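Local structure of histidine kinase (Methanosarcina mazei, 3LI9) at residues Asp30-Met33 against Glu34-Gln37. The protein is a putative membrane histidine kinase, represented here by its extracellular double-Cache (PDC) sensor domain, and probably transfers a phosphoryl group from ATP to a protein histidine. Sequence-based numbering, arbitrary orientation.
Sequences DAQM and EANQ
Glu34 sits one helical turn beyond Asp30, its amide hydrogen-bonded to Asp30 O at 2.9 Å, and its side chain turns back along the helix until the two carboxylates meet. Glu34 OE2 lies only 2.4 Å from Asp30 OD2, with the carboxylate planes 76° apart; so close an approach suggests that one of the acids holds a proton. Asp30 OD1 is hydrogen-bonded to Thr258 OG1, and Lys257 adds a long, weak ion pair to Glu34. Ala35 continues the ladder with its N 3.2 Å from Ala31 O, while its CB packs 3.7 Å from Gln32 NE2. Asn36 N donates to Gln32 O, and a side-chain bond runs the opposite way, from Gln32 NE2 to Asn36 OD1 at 3.1 Å. It is bent (143°), the donor standing above the Asn36 carbonyl plane, off the lone pairs, while OD1 stays nearly in the Gln32 amide plane. A bend at Gln32 chi2 (57°) swings that amide along the helix. Asn36 OD1 also accepts a hydrogen bond from Gln71 NE2. Gln37 N lies 3.0 Å from Met33 O. The whole illustrates i to i+4 pairing in the long helix 13-48 spanning both Cache modules: selenomethionine Met33 packs on Val256 of strand 248-256 and, with Asn36 and Gln37, on Tyr153 of strand 148-159, thus touching both sheets.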
loop_
_atom_site.group_PDB
_atom_site.type_symbol
_atom_site.label_atom_id
_atom_site.label_comp_id
_atom_site.label_asym_id
_atom_site.label_seq_id
_atom_site.Cartn_x
_atom_site.Cartn_y
_atom_site.Cartn_z
ATOM N N ASP A 30 -6.498 -8.224 3.568
ATOM C CA ASP A 30 -5.144 -8.713 3.360
ATOM C C ASP A 30 -5.015 -9.584 2.097
ATOM O O ASP A 30 -3.949 -9.634 1.476
ATOM C CB ASP A 30 -4.712 -9.585 4.523
ATOM C CG ASP A 30 -3.230 -10.005 4.403
ATOM O OD1 ASP A 30 -2.381 -9.123 4.240
ATOM O OD2 ASP A 30 -2.921 -11.204 4.443
ATOM N N ALA A 31 -6.072 -10.296 1.761
ATOM C CA ALA A 31 -5.956 -11.285 0.636
ATOM C C ALA A 31 -5.520 -10.608 -0.669
ATOM O O ALA A 31 -4.623 -11.116 -1.330
ATOM C CB ALA A 31 -7.290 -12.037 0.433
ATOM N N GLN A 32 -6.111 -9.469 -1.040
ATOM C CA GLN A 32 -5.776 -8.861 -2.314
ATOM C C GLN A 32 -4.437 -8.206 -2.171
ATOM O O GLN A 32 -3.695 -8.111 -3.134
ATOM C CB GLN A 32 -6.779 -7.812 -2.740
ATOM C CG GLN A 32 -6.496 -7.158 -4.120
ATOM C CD GLN A 32 -6.390 -8.156 -5.302
ATOM O OE1 GLN A 32 -7.285 -8.964 -5.532
ATOM N NE2 GLN A 32 -5.273 -8.134 -6.001
HETATM N N MSE A 33 -4.095 -7.798 -0.971
HETATM C CA MSE A 33 -2.740 -7.205 -0.827
HETATM C C MSE A 33 -1.634 -8.271 -1.023
HETATM O O MSE A 33 -0.575 -7.963 -1.555
HETATM C CB MSE A 33 -2.609 -6.488 0.565
HETATM C CG MSE A 33 -3.671 -5.409 0.600
HETATM SE SE MSE A 33 -3.671 -4.595 2.402
HETATM C CE MSE A 33 -1.941 -3.802 2.476
ATOM N N GLU A 34 -1.839 -9.481 -0.533
ATOM C CA GLU A 34 -0.865 -10.533 -0.693
ATOM C C GLU A 34 -0.763 -10.841 -2.221
ATOM O O GLU A 34 0.312 -11.177 -2.725
ATOM C CB GLU A 34 -1.297 -11.798 0.071
ATOM C CG GLU A 34 -1.340 -11.558 1.567
ATOM C CD GLU A 34 -0.852 -12.703 2.455
ATOM O OE1 GLU A 34 -0.280 -13.710 2.005
ATOM O OE2 GLU A 34 -1.073 -12.617 3.686
ATOM N N ALA A 35 -1.895 -10.773 -2.925
ATOM C CA ALA A 35 -1.826 -11.051 -4.387
ATOM C C ALA A 35 -0.987 -9.943 -5.062
ATOM O O ALA A 35 -0.097 -10.257 -5.923
ATOM C CB ALA A 35 -3.263 -11.134 -5.029
ATOM N N ASN A 36 -1.227 -8.661 -4.695
ATOM C CA ASN A 36 -0.491 -7.589 -5.359
ATOM C C ASN A 36 0.986 -7.641 -5.048
ATOM O O ASN A 36 1.846 -7.400 -5.948
ATOM C CB ASN A 36 -1.094 -6.220 -4.887
ATOM C CG ASN A 36 -2.422 -5.946 -5.521
ATOM O OD1 ASN A 36 -2.731 -6.490 -6.581
ATOM N ND2 ASN A 36 -3.218 -5.127 -4.882
ATOM N N GLN A 37 1.321 -8.005 -3.819
ATOM C CA GLN A 37 2.733 -8.175 -3.448
ATOM C C GLN A 37 3.359 -9.294 -4.306
ATOM O O GLN A 37 4.551 -9.133 -4.776
ATOM C CB GLN A 37 2.813 -8.574 -1.952
ATOM C CG GLN A 37 4.198 -8.953 -1.419
ATOM C CD GLN A 37 4.109 -9.229 0.061
ATOM O OE1 GLN A 37 3.482 -10.205 0.522
ATOM N NE2 GLN A 37 4.752 -8.412 0.794
#